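Local coordinates for transcriptional anti-antiactivator ExsC (Pseudomonas aeruginosa, PDB 3KXY), which inhibits the antiactivator ExsD by binding it, so that ExsA-mediated transcription of the type III secretion system can proceed, at residues Leu25-Ala31 / Thr42-Leu46; Val58-Leu64 / Trp125-Cys131; Arg81-His85 / Asn117-His121; Glu50-Leu54 / Gln100-Leu106. The protein carries 2 engineered substitutions. All coordinates share one frame; numbering follows the deposited sequence.

Three of the four contacts reach one five-stranded antiparallel sheet, and the fourth fastens a loop to the helix that packs on it. Contacts 1 and 4 are neighbours, with centres 12 Å apart: strands 39-46 and 51-60 lie side by side, and L44 O and L53 N, 2.7 Å apart, form a probable hydrogen bond between them. Contact 2 takes up the far end of strand 51-60, where the C-terminal part of helix 108-128 packs. The centres of contacts 2 and 4 are 28 Å apart. Contact 3 uses the same helix as contact 2, with centres 16 Å apart, and meets contact 4 through L118 and L54. Contacts 3 and 4 also meet across the subunit interface, where D83 of one copy faces R51 of the other.

Contact 1: Leu25-Ala31 / Thr42-Leu46; sequences LDEEGMA and TLLLL
L45 N donates to G29 O over 3.0 Å in an almost linear bond, and two further backbone bonds join A31 and L43 in both directions. A31 N reaches L43 O at 3.2 Å with a bent N-H...O angle of 148°, while the return bond from L43 N to A31 O is straighter. M30 and L44 form the neighbouring non-hydrogen-bonded pair, and the CA-H of M30 points at L43 O. These bonds pair the start of strand 30-35 with the end of strand 39-46 in an antiparallel beta hairpin, at the edge of the sheet as formed within this chain, in the CesT-type chaperone fold. G29, with its positive phi, stands at the point where the preceding loop turns into the hairpin.

Apolar contacts form on both faces. M30 lies alongside L44, pointing the same way; L44 CD2 lies along the M30 chain from CG to CE, and the bend at chi3 (61°) carries M30 CE on to T42 CG2 at 3.8 Å. The chain of another protein packs on M30 as well. On the face that carries A31 and L43, helix 3-18 covers L43 through L11. Nearby, L25 CD1 touches L45 CD2 at 3.5 Å, the two side chains crossing at about a right angle.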
loop_
_atom_site.group_PDB
_atom_site.type_symbol
_atom_site.label_atom_id
_atom_site.label_comp_id
_atom_site.label_asym_id
_atom_site.label_seq_id
_atom_site.Cartn_x
_atom_site.Cartn_y
_atom_site.Cartn_z
ATOM N N LEU J 25 15.953 6.754 -14.227
ATOM C CA LEU J 25 14.501 6.839 -14.347
ATOM C C LEU J 25 14.075 7.442 -15.684
ATOM O O LEU J 25 14.839 8.167 -16.324
ATOM C CB LEU J 25 13.921 7.657 -13.192
ATOM C CG LEU J 25 14.182 7.124 -11.782
ATOM C CD1 LEU J 25 13.675 8.102 -10.736
ATOM C CD2 LEU J 25 13.549 5.754 -11.589
ATOM N N ASP J 26 12.849 7.134 -16.099
ATOM C CA ASP J 26 12.293 7.648 -17.348
ATOM C C ASP J 26 11.940 9.125 -17.243
ATOM O O ASP J 26 12.187 9.766 -16.222
ATOM C CB ASP J 26 11.032 6.872 -17.732
ATOM C CG ASP J 26 11.338 5.530 -18.359
ATOM O OD1 ASP J 26 10.397 4.900 -18.885
ATOM O OD2 ASP J 26 12.513 5.109 -18.330
ATOM N N GLU J 27 11.356 9.656 -18.312
ATOM C CA GLU J 27 10.798 10.999 -18.288
ATOM C C GLU J 27 9.590 10.977 -17.365
ATOM O O GLU J 27 9.235 11.988 -16.757
ATOM C CB GLU J 27 10.381 11.436 -19.694
ATOM C CG GLU J 27 11.450 11.235 -20.760
ATOM C CD GLU J 27 11.603 9.780 -21.172
ATOM O OE1 GLU J 27 10.672 8.986 -20.921
ATOM O OE2 GLU J 27 12.653 9.431 -21.752
ATOM N N GLU J 28 8.963 9.808 -17.269
ATOM C CA GLU J 28 7.853 9.587 -16.353
ATOM C C GLU J 28 8.371 9.147 -14.989
ATOM O O GLU J 28 7.596 8.940 -14.056
ATOM C CB GLU J 28 6.904 8.527 -16.913
ATOM C CG GLU J 28 6.046 9.008 -18.071
ATOM C CD GLU J 28 4.969 9.979 -17.628
ATOM O OE1 GLU J 28 4.660 10.013 -16.418
ATOM O OE2 GLU J 28 4.429 10.705 -18.488
ATOM N N GLY J 29 9.689 9.001 -14.885
ATOM C CA GLY J 29 10.316 8.586 -13.644
ATOM C C GLY J 29 10.122 7.109 -13.362
ATOM O O GLY J 29 9.781 6.722 -12.244
ATOM N N MET J 30 10.340 6.282 -14.379
ATOM C CA MET J 30 10.154 4.843 -14.245
ATOM C C MET J 30 11.374 4.063 -14.726
ATOM O O MET J 30 12.132 4.534 -15.573
ATOM C CB MET J 30 8.908 4.389 -15.015
ATOM C CG MET J 30 7.614 5.035 -14.542
ATOM S SD MET J 30 6.182 4.545 -15.523
ATOM C CE MET J 30 6.156 2.776 -15.246
ATOM N N ALA J 31 11.555 2.868 -14.173
ATOM C CA ALA J 31 12.643 1.981 -14.572
ATOM C C ALA J 31 12.280 0.547 -14.215
ATOM O O ALA J 31 11.843 0.274 -13.100
ATOM C CB ALA J 31 13.938 2.389 -13.893
ATOM N N THR J 42 9.254 -3.013 -11.358
ATOM C CA THR J 42 9.230 -1.665 -11.914
ATOM C C THR J 42 9.350 -0.608 -10.819
ATOM O O THR J 42 8.683 -0.691 -9.787
ATOM C CB THR J 42 7.951 -1.416 -12.740
ATOM O OG1 THR J 42 7.867 -2.379 -13.797
ATOM C CG2 THR J 42 7.961 -0.017 -13.339
ATOM N N LEU J 43 10.211 0.379 -11.051
ATOM C CA LEU J 43 10.418 1.464 -10.101
ATOM C C LEU J 43 9.615 2.691 -10.519
ATOM O O LEU J 43 9.637 3.088 -11.683
ATOM C CB LEU J 43 11.903 1.822 -10.012
ATOM C CG LEU J 43 12.900 0.663 -9.928
ATOM C CD1 LEU J 43 14.326 1.191 -9.899
ATOM C CD2 LEU J 43 12.626 -0.214 -8.719
ATOM N N LEU J 44 8.913 3.287 -9.562
ATOM C CA LEU J 44 8.067 4.443 -9.832
ATOM C C LEU J 44 8.354 5.576 -8.856
ATOM O O LEU J 44 8.048 5.471 -7.668
ATOM C CB LEU J 44 6.594 4.049 -9.730
ATOM C CG LEU J 44 6.079 3.052 -10.766
ATOM C CD1 LEU J 44 4.931 2.231 -10.201
ATOM C CD2 LEU J 44 5.657 3.782 -12.027
ATOM N N LEU J 45 8.939 6.660 -9.355
ATOM C CA LEU J 45 9.218 7.819 -8.514
ATOM C C LEU J 45 8.069 8.822 -8.546
ATOM O O LEU J 45 7.731 9.362 -9.601
ATOM C CB LEU J 45 10.516 8.503 -8.938
ATOM C CG LEU J 45 10.840 9.796 -8.185
ATOM C CD1 LEU J 45 10.973 9.532 -6.694
ATOM C CD2 LEU J 45 12.102 10.443 -8.731
ATOM N N LEU J 46 7.471 9.061 -7.383
ATOM C CA LEU J 46 6.420 10.060 -7.257
ATOM C C LEU J 46 6.981 11.321 -6.611
ATOM O O LEU J 46 6.973 11.457 -5.388
ATOM C CB LEU J 46 5.262 9.513 -6.424
ATOM C CG LEU J 46 4.641 8.199 -6.900
ATOM C CD1 LEU J 46 3.433 7.841 -6.048
ATOM C CD2 LEU J 46 4.254 8.290 -8.368
#

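Contact 2: Val58-Leu64 / Trp125-Cys131; sequences VVGIDVL and WQRLLPC. Engineered in segment 58-64: V59 (natural residue Ala).
V59, an engineered residue that is alanine in the natural protein, spreads its two methyl groups over the C-terminal part of helix 108-128 and the residues that follow. CG1 lies against the backbone of Q126, 3.3 Å from its CA, and also approaches the P130 ring. CG2, placed between the backbone N and the carbonyl carbon of its own residue, meets L129 CD1 at 3.7 Å, and the two side chains cross at about a right angle. One residue earlier, V58 CG1 is directed at the helix backbone and touches W125 CB at 3.7 Å. The aliphatic part of Q126 runs past V58 O, and its NE2, 3.5 Å from V58 O, is badly angled for a hydrogen bond.

Beyond the strand, the chain turns back to the same C-terminal segment. L64 CD2 sits 3.5 Å from L129 CB, while V63 CG1 meets P130 CB, each pair crossing at a slant. The backbone adds one bond here: C131 N donates to V63 O at 3.2 Å, with an N-H...O angle of 168°. Outside the pair, W125 makes an edge-to-face contact with F86, V95 of strand 94-102 touches V59 and L64, and I68 of helix 68-76 touches L129. The helix and the tail after it thus pack over the end of strand 51-60 and the turn that follows, as a helix on the antiparallel sheet of a CesT-family chaperone.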
loop_
_atom_site.group_PDB
_atom_site.type_symbol
_atom_site.label_atom_id
_atom_site.label_comp_id
_atom_site.label_asym_id
_atom_site.label_seq_id
_atom_site.Cartn_x
_atom_site.Cartn_y
_atom_site.Cartn_z
ATOM N N VAL J 58 4.016 -11.147 -9.857
ATOM C CA VAL J 58 4.049 -12.418 -9.144
ATOM C C VAL J 58 3.674 -13.591 -10.050
ATOM O O VAL J 58 4.536 -14.374 -10.448
ATOM C CB VAL J 58 3.121 -12.395 -7.918
ATOM C CG1 VAL J 58 3.182 -13.722 -7.179
ATOM C CG2 VAL J 58 3.499 -11.247 -6.995
ATOM N N VAL J 59 2.389 -13.708 -10.373
ATOM C CA VAL J 59 1.912 -14.796 -11.226
ATOM C C VAL J 59 0.879 -14.345 -12.252
ATOM O O VAL J 59 0.335 -13.244 -12.164
ATOM C CB VAL J 59 1.290 -15.937 -10.401
ATOM C CG1 VAL J 59 2.372 -16.808 -9.797
ATOM C CG2 VAL J 59 0.370 -15.376 -9.326
ATOM N N GLY J 60 0.614 -15.212 -13.225
ATOM C CA GLY J 60 -0.412 -14.962 -14.218
ATOM C C GLY J 60 -1.740 -15.550 -13.782
ATOM O O GLY J 60 -1.781 -16.604 -13.145
ATOM N N ILE J 61 -2.827 -14.869 -14.126
ATOM C CA ILE J 61 -4.159 -15.282 -13.699
ATOM C C ILE J 61 -4.594 -16.591 -14.358
ATOM O O ILE J 61 -5.487 -17.279 -13.863
ATOM C CB ILE J 61 -5.203 -14.185 -13.992
ATOM C CG1 ILE J 61 -6.523 -14.493 -13.280
ATOM C CG2 ILE J 61 -5.409 -14.026 -15.493
ATOM C CD1 ILE J 61 -7.597 -13.455 -13.513
ATOM N N ASP J 62 -3.953 -16.935 -15.471
ATOM C CA ASP J 62 -4.310 -18.138 -16.218
ATOM C C ASP J 62 -3.920 -19.428 -15.494
ATOM O O ASP J 62 -4.507 -20.483 -15.736
ATOM C CB ASP J 62 -3.697 -18.106 -17.623
ATOM C CG ASP J 62 -2.187 -17.961 -17.603
ATOM O OD1 ASP J 62 -1.568 -18.044 -18.684
ATOM O OD2 ASP J 62 -1.616 -17.763 -16.510
ATOM N N VAL J 63 -2.933 -19.339 -14.607
ATOM C CA VAL J 63 -2.477 -20.504 -13.856
ATOM C C VAL J 63 -3.130 -20.546 -12.477
ATOM O O VAL J 63 -2.906 -21.473 -11.697
ATOM C CB VAL J 63 -0.942 -20.512 -13.697
ATOM C CG1 VAL J 63 -0.465 -21.868 -13.200
ATOM C CG2 VAL J 63 -0.274 -20.171 -15.017
ATOM N N LEU J 64 -3.946 -19.536 -12.185
ATOM C CA LEU J 64 -4.603 -19.434 -10.886
ATOM C C LEU J 64 -6.060 -19.875 -10.945
ATOM O O LEU J 64 -6.806 -19.473 -11.836
ATOM C CB LEU J 64 -4.527 -17.999 -10.363
ATOM C CG LEU J 64 -3.130 -17.403 -10.200
ATOM C CD1 LEU J 64 -3.221 -15.981 -9.670
ATOM C CD2 LEU J 64 -2.287 -18.271 -9.281
ATOM N N TRP J 125 5.016 -16.325 -3.483
ATOM C CA TRP J 125 3.633 -16.367 -3.950
ATOM C C TRP J 125 3.547 -16.808 -5.407
ATOM O O TRP J 125 2.483 -17.197 -5.885
ATOM C CB TRP J 125 2.954 -15.008 -3.765
ATOM C CG TRP J 125 2.767 -14.619 -2.327
ATOM C CD1 TRP J 125 3.571 -13.798 -1.588
ATOM C CD2 TRP J 125 1.712 -15.038 -1.453
ATOM N NE1 TRP J 125 3.079 -13.680 -0.310
ATOM C CE2 TRP J 125 1.939 -14.432 -0.201
ATOM C CE3 TRP J 125 0.596 -15.866 -1.608
ATOM C CZ2 TRP J 125 1.093 -14.627 0.888
ATOM C CZ3 TRP J 125 -0.244 -16.059 -0.524
ATOM C CH2 TRP J 125 0.010 -15.442 0.706
ATOM N N GLN J 126 4.673 -16.745 -6.112
ATOM C CA GLN J 126 4.732 -17.208 -7.494
ATOM C C GLN J 126 4.801 -18.731 -7.544
ATOM O O GLN J 126 4.363 -19.353 -8.512
ATOM C CB GLN J 126 5.939 -16.605 -8.215
ATOM C CG GLN J 126 6.063 -17.013 -9.677
ATOM C CD GLN J 126 7.300 -16.441 -10.344
ATOM O OE1 GLN J 126 8.326 -16.225 -9.698
ATOM N NE2 GLN J 126 7.211 -16.199 -11.647
ATOM N N ARG J 127 5.354 -19.322 -6.489
ATOM C CA ARG J 127 5.513 -20.768 -6.410
ATOM C C ARG J 127 4.354 -21.413 -5.655
ATOM O O ARG J 127 4.121 -22.616 -5.766
ATOM C CB ARG J 127 6.844 -21.117 -5.738
ATOM C CG ARG J 127 7.164 -22.603 -5.706
ATOM C CD ARG J 127 8.505 -22.881 -5.038
ATOM N NE ARG J 127 9.630 -22.334 -5.794
ATOM C CZ ARG J 127 10.273 -21.212 -5.477
ATOM N NH1 ARG J 127 9.909 -20.511 -4.412
ATOM N NH2 ARG J 127 11.285 -20.793 -6.226
ATOM N N LEU J 128 3.623 -20.603 -4.894
ATOM C CA LEU J 128 2.536 -21.108 -4.060
ATOM C C LEU J 128 1.162 -20.998 -4.722
ATOM O O LEU J 128 0.385 -21.954 -4.716
ATOM C CB LEU J 128 2.520 -20.381 -2.714
ATOM C CG LEU J 128 1.379 -20.750 -1.764
ATOM C CD1 LEU J 128 1.368 -22.247 -1.497
ATOM C CD2 LEU J 128 1.485 -19.966 -0.464
ATOM N N LEU J 129 0.868 -19.832 -5.289
ATOM C CA LEU J 129 -0.458 -19.543 -5.838
ATOM C C LEU J 129 -0.938 -20.484 -6.951
ATOM O O LEU J 129 -2.093 -20.909 -6.940
ATOM C CB LEU J 129 -0.542 -18.087 -6.306
ATOM C CG LEU J 129 -0.546 -17.030 -5.200
ATOM C CD1 LEU J 129 -0.640 -15.637 -5.799
ATOM C CD2 LEU J 129 -1.690 -17.278 -4.230
ATOM N N PRO J 130 -0.063 -20.799 -7.922
ATOM C CA PRO J 130 -0.475 -21.681 -9.022
ATOM C C PRO J 130 -1.125 -22.969 -8.521
ATOM O O PRO J 130 -0.631 -23.578 -7.574
ATOM C CB PRO J 130 0.848 -21.996 -9.723
ATOM C CG PRO J 130 1.697 -20.808 -9.457
ATOM C CD PRO J 130 1.329 -20.340 -8.076
ATOM N N CYS J 131 -2.222 -23.372 -9.154
ATOM C CA CYS J 131 -2.931 -24.585 -8.759
ATOM C C CYS J 131 -2.784 -25.678 -9.811
ATOM O O CYS J 131 -3.241 -26.804 -9.618
ATOM C CB CYS J 131 -4.414 -24.285 -8.527
ATOM S SG CYS J 131 -5.319 -23.805 -10.020
#

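Contact 3: Arg81-His85 / Asn117-His121; sequences RFDLH and NLLDH
The imidazole of H121 carries L84 CD1 over one face, 4.0 Å from the ring centroid and only 15° off the normal, a CH-pi contact displaced toward the CG side of the ring. The phenyl ring of F82 approaches the same histidine obliquely. F82 CD1 and H121 CE1 are 3.8 Å apart, and the planes are inclined at 59° with centroids 5.6 Å from each other. One face of the F82 ring has R81 CB above it, toward the rim.

L84 is the residue that divides its branches between two helix positions one turn apart. While CD1 serves H121, CD2 reaches L118 CD1 at 3.8 Å. L118 can meet it because its CG stands anti to the backbone N (chi1 178°), which carries the branch toward the loop. No hydrogen bond links the two segments, so apolar and ring contacts hold them. Below this layer, L84 rests on A99 and L118 on L97 of strand 94-102, whereas the adjoining D83 turns to a salt bridge with R51 of the second subunit. The loop before strand 85-89 thus packs on helix 108-128, which itself lies on the sheet of the CesT-type chaperone fold, beside the subunit interface.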
loop_
_atom_site.group_PDB
_atom_site.type_symbol
_atom_site.label_atom_id
_atom_site.label_comp_id
_atom_site.label_asym_id
_atom_site.label_seq_id
_atom_site.Cartn_x
_atom_site.Cartn_y
_atom_site.Cartn_z
ATOM N N ARG J 81 2.035 -6.111 8.428
ATOM C CA ARG J 81 2.943 -7.088 9.019
ATOM C C ARG J 81 4.142 -7.359 8.117
ATOM O O ARG J 81 5.140 -7.931 8.554
ATOM C CB ARG J 81 2.202 -8.391 9.317
ATOM C CG ARG J 81 1.019 -8.220 10.254
ATOM C CD ARG J 81 0.287 -9.534 10.470
ATOM N NE ARG J 81 -0.870 -9.374 11.346
ATOM C CZ ARG J 81 -1.672 -10.369 11.712
ATOM N NH1 ARG J 81 -1.444 -11.599 11.276
ATOM N NH2 ARG J 81 -2.701 -10.132 12.513
ATOM N N PHE J 82 4.042 -6.945 6.856
ATOM C CA PHE J 82 5.112 -7.175 5.893
ATOM C C PHE J 82 5.410 -5.924 5.072
ATOM O O PHE J 82 6.373 -5.895 4.305
ATOM C CB PHE J 82 4.749 -8.329 4.955
ATOM C CG PHE J 82 4.214 -9.542 5.663
ATOM C CD1 PHE J 82 5.074 -10.453 6.251
ATOM C CD2 PHE J 82 2.849 -9.771 5.735
ATOM C CE1 PHE J 82 4.582 -11.572 6.903
ATOM C CE2 PHE J 82 2.352 -10.888 6.385
ATOM C CZ PHE J 82 3.220 -11.788 6.970
ATOM N N ASP J 83 4.583 -4.896 5.237
ATOM C CA ASP J 83 4.697 -3.677 4.441
ATOM C C ASP J 83 4.560 -3.983 2.953
ATOM O O ASP J 83 5.271 -3.414 2.122
ATOM C CB ASP J 83 6.020 -2.961 4.717
ATOM C CG ASP J 83 6.047 -2.287 6.074
ATOM O OD1 ASP J 83 4.961 -1.958 6.599
ATOM O OD2 ASP J 83 7.154 -2.078 6.611
ATOM N N LEU J 84 3.642 -4.887 2.627
ATOM C CA LEU J 84 3.400 -5.293 1.249
ATOM C C LEU J 84 1.927 -5.623 1.055
ATOM O O LEU J 84 1.317 -6.279 1.898
ATOM C CB LEU J 84 4.244 -6.523 0.903
ATOM C CG LEU J 84 5.764 -6.413 1.042
ATOM C CD1 LEU J 84 6.398 -7.792 1.139
ATOM C CD2 LEU J 84 6.355 -5.623 -0.113
ATOM N N HIS J 85 1.353 -5.171 -0.056
ATOM C CA HIS J 85 -0.031 -5.503 -0.373
ATOM C C HIS J 85 -0.188 -5.948 -1.826
ATOM O O HIS J 85 0.623 -5.599 -2.683
ATOM C CB HIS J 85 -0.969 -4.335 -0.049
ATOM C CG HIS J 85 -0.761 -3.130 -0.912
ATOM N ND1 HIS J 85 0.123 -2.125 -0.585
ATOM C CD2 HIS J 85 -1.334 -2.762 -2.082
ATOM C CE1 HIS J 85 0.092 -1.192 -1.520
ATOM N NE2 HIS J 85 -0.785 -1.554 -2.440
ATOM N N ASN J 117 13.554 -8.124 -0.201
ATOM C CA ASN J 117 12.376 -8.618 0.496
ATOM C C ASN J 117 11.208 -8.788 -0.467
ATOM O O ASN J 117 10.538 -9.820 -0.473
ATOM C CB ASN J 117 11.988 -7.670 1.633
ATOM C CG ASN J 117 10.889 -8.234 2.513
ATOM O OD1 ASN J 117 10.756 -9.449 2.658
ATOM N ND2 ASN J 117 10.097 -7.351 3.112
ATOM N N LEU J 118 10.975 -7.767 -1.286
ATOM C CA LEU J 118 9.902 -7.803 -2.271
ATOM C C LEU J 118 10.046 -9.017 -3.182
ATOM O O LEU J 118 9.066 -9.699 -3.481
ATOM C CB LEU J 118 9.891 -6.520 -3.101
ATOM C CG LEU J 118 8.839 -6.439 -4.209
ATOM C CD1 LEU J 118 7.440 -6.603 -3.634
ATOM C CD2 LEU J 118 8.961 -5.131 -4.978
ATOM N N LEU J 119 11.273 -9.285 -3.618
ATOM C CA LEU J 119 11.550 -10.448 -4.452
ATOM C C LEU J 119 11.331 -11.749 -3.681
ATOM O O LEU J 119 10.762 -12.702 -4.213
ATOM C CB LEU J 119 12.976 -10.389 -5.005
ATOM C CG LEU J 119 13.267 -9.269 -6.009
ATOM C CD1 LEU J 119 14.734 -9.267 -6.412
ATOM C CD2 LEU J 119 12.372 -9.397 -7.232
ATOM N N ASP J 120 11.782 -11.780 -2.429
ATOM C CA ASP J 120 11.601 -12.951 -1.576
ATOM C C ASP J 120 10.141 -13.388 -1.511
ATOM O O ASP J 120 9.832 -14.573 -1.637
ATOM C CB ASP J 120 12.119 -12.679 -0.162
ATOM C CG ASP J 120 13.624 -12.826 -0.049
ATOM O OD1 ASP J 120 14.181 -12.425 0.994
ATOM O OD2 ASP J 120 14.250 -13.343 -0.998
ATOM N N HIS J 121 9.247 -12.424 -1.312
ATOM C CA HIS J 121 7.819 -12.711 -1.218
ATOM C C HIS J 121 7.204 -12.988 -2.585
ATOM O O HIS J 121 6.372 -13.884 -2.728
ATOM C CB HIS J 121 7.085 -11.561 -0.527
ATOM C CG HIS J 121 7.305 -11.510 0.952
ATOM N ND1 HIS J 121 6.313 -11.802 1.864
ATOM C CD2 HIS J 121 8.409 -11.217 1.680
ATOM C CE1 HIS J 121 6.793 -11.683 3.088
ATOM N NE2 HIS J 121 8.063 -11.330 3.005
#

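Contact 4: Glu50-Leu54 / Gln100-Leu106; sequences ERLLL and QILAAQL
L52 and I101 pair closely at the middle of the contact, where their backbones exchange two hydrogen bonds of 2.9 Å, L52 N to I101 O and I101 N to L52 O. The second has its donor in the carbonyl plane. On this buried face L54 CD1 meets I101 CD1 at 4.3 Å, and the L52 and L106 side chains cross at about a right angle, CD2 of L52 4.2 Å from CD1 of L106. F111 and T114 of helix 108-128 lie against this layer, touching L52 and both L54 and I101 respectively, and helix 3-18 covers L106.

The pairing continues the antiparallel sheet of the CesT-family fold, joining strands 51-60 and 94-102, whose local axes run at 168° to each other. At its start E50 and R51 both face L46 on the neighbouring strand, a G1 beta bulge, with E50 in a positive-phi conformation.

The other face is mixed, made of R51, Q100, L53 and L102, and meets the second subunit. R51, Q100 and L102 point the same way; chi1 of R51 (56°) sets its CG between the backbone N and the carbonyl carbon, and a bend at chi3 brings the guanidinium alongside L102, R51 NH2 3.9 Å from L102 CD2. Q100 OE1 stays 3.9 Å from R51 NH1, with the amide and guanidinium planes well inclined; NH1 makes a long, weak ion pair with D83 of the second subunit. L53, beside Q100, packs against H80 of that subunit. The looser, solvent side is the margin where E50 CB touches A103 CB at 3.9 Å, and A103 N donates to E50 O from above the carbonyl plane at 3.2 Å.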
loop_
_atom_site.group_PDB
_atom_site.type_symbol
_atom_site.label_atom_id
_atom_site.label_comp_id
_atom_site.label_asym_id
_atom_site.label_seq_id
_atom_site.Cartn_x
_atom_site.Cartn_y
_atom_site.Cartn_z
ATOM N N GLU J 50 6.827 12.525 -2.851
ATOM C CA GLU J 50 8.173 12.191 -2.396
ATOM C C GLU J 50 8.259 10.771 -1.841
ATOM O O GLU J 50 8.484 10.572 -0.647
ATOM C CB GLU J 50 8.650 13.201 -1.349
ATOM C CG GLU J 50 8.800 14.617 -1.879
ATOM C CD GLU J 50 9.284 15.589 -0.821
ATOM O OE1 GLU J 50 9.249 15.235 0.377
ATOM O OE2 GLU J 50 9.698 16.709 -1.186
ATOM N N ARG J 51 8.080 9.787 -2.717
ATOM C CA ARG J 51 8.145 8.385 -2.323
ATOM C C ARG J 51 8.404 7.485 -3.526
ATOM O O ARG J 51 7.894 7.728 -4.619
ATOM C CB ARG J 51 6.854 7.966 -1.616
ATOM C CG ARG J 51 5.595 8.202 -2.430
ATOM C CD ARG J 51 4.351 7.839 -1.640
ATOM N NE ARG J 51 4.298 8.540 -0.360
ATOM C CZ ARG J 51 3.265 8.494 0.475
ATOM N NH1 ARG J 51 2.189 7.784 0.163
ATOM N NH2 ARG J 51 3.305 9.162 1.618
ATOM N N LEU J 52 9.204 6.443 -3.316
ATOM C CA LEU J 52 9.543 5.507 -4.382
ATOM C C LEU J 52 8.647 4.275 -4.334
ATOM O O LEU J 52 8.557 3.605 -3.306
ATOM C CB LEU J 52 11.010 5.086 -4.274
ATOM C CG LEU J 52 11.525 4.142 -5.362
ATOM C CD1 LEU J 52 11.544 4.844 -6.713
ATOM C CD2 LEU J 52 12.909 3.626 -5.007
ATOM N N LEU J 53 7.987 3.982 -5.451
ATOM C CA LEU J 53 7.112 2.820 -5.533
ATOM C C LEU J 53 7.841 1.638 -6.159
ATOM O O LEU J 53 8.724 1.818 -6.998
ATOM C CB LEU J 53 5.855 3.142 -6.344
ATOM C CG LEU J 53 5.021 4.342 -5.896
ATOM C CD1 LEU J 53 3.770 4.462 -6.752
ATOM C CD2 LEU J 53 4.659 4.233 -4.423
ATOM N N LEU J 54 7.465 0.432 -5.749
ATOM C CA LEU J 54 8.079 -0.781 -6.271
ATOM C C LEU J 54 7.013 -1.806 -6.641
ATOM O O LEU J 54 6.376 -2.395 -5.767
ATOM C CB LEU J 54 9.044 -1.381 -5.246
ATOM C CG LEU J 54 10.118 -0.464 -4.653
ATOM C CD1 LEU J 54 10.926 -1.202 -3.602
ATOM C CD2 LEU J 54 11.027 0.078 -5.738
ATOM N N GLN J 100 6.682 0.519 -0.864
ATOM C CA GLN J 100 7.040 1.922 -1.025
ATOM C C GLN J 100 8.130 2.350 -0.049
ATOM O O GLN J 100 8.283 1.768 1.025
ATOM C CB GLN J 100 5.808 2.817 -0.877
ATOM C CG GLN J 100 5.147 2.753 0.487
ATOM C CD GLN J 100 3.929 3.649 0.581
ATOM O OE1 GLN J 100 3.379 4.077 -0.434
ATOM N NE2 GLN J 100 3.500 3.938 1.805
ATOM N N ILE J 101 8.887 3.368 -0.441
ATOM C CA ILE J 101 9.950 3.909 0.394
ATOM C C ILE J 101 9.844 5.427 0.453
ATOM O O ILE J 101 9.937 6.103 -0.571
ATOM C CB ILE J 101 11.341 3.537 -0.151
ATOM C CG1 ILE J 101 11.455 2.024 -0.343
ATOM C CG2 ILE J 101 12.430 4.046 0.779
ATOM C CD1 ILE J 101 12.772 1.585 -0.937
ATOM N N LEU J 102 9.645 5.960 1.655
ATOM C CA LEU J 102 9.575 7.403 1.842
ATOM C C LEU J 102 10.925 8.040 1.537
ATOM O O LEU J 102 11.970 7.487 1.876
ATOM C CB LEU J 102 9.148 7.737 3.270
ATOM C CG LEU J 102 7.787 7.198 3.712
ATOM C CD1 LEU J 102 7.497 7.597 5.151
ATOM C CD2 LEU J 102 6.691 7.694 2.782
ATOM N N ALA J 103 10.898 9.205 0.899
ATOM C CA ALA J 103 12.124 9.903 0.528
ATOM C C ALA J 103 13.007 10.187 1.741
ATOM O O ALA J 103 14.198 10.462 1.600
ATOM C CB ALA J 103 11.795 11.194 -0.203
ATOM N N ALA J 104 12.416 10.117 2.930
ATOM C CA ALA J 104 13.138 10.401 4.167
ATOM C C ALA J 104 14.047 9.246 4.582
ATOM O O ALA J 104 15.071 9.456 5.233
ATOM C CB ALA J 104 12.161 10.736 5.286
ATOM N N GLN J 105 13.665 8.029 4.206
ATOM C CA GLN J 105 14.444 6.842 4.550
ATOM C C GLN J 105 15.065 6.198 3.315
ATOM O O GLN J 105 15.636 5.110 3.395
ATOM C CB GLN J 105 13.579 5.820 5.292
ATOM C CG GLN J 105 13.106 6.271 6.668
ATOM C CD GLN J 105 11.955 7.257 6.600
ATOM O OE1 GLN J 105 11.222 7.305 5.612
ATOM N NE2 GLN J 105 11.785 8.043 7.657
ATOM N N LEU J 106 14.955 6.875 2.177
ATOM C CA LEU J 106 15.481 6.348 0.922
ATOM C C LEU J 106 17.005 6.385 0.873
ATOM O O LEU J 106 17.606 7.416 0.570
ATOM C CB LEU J 106 14.902 7.113 -0.272
ATOM C CG LEU J 106 15.419 6.683 -1.646
ATOM C CD1 LEU J 106 15.142 5.208 -1.881
ATOM C CD2 LEU J 106 14.801 7.529 -2.747
#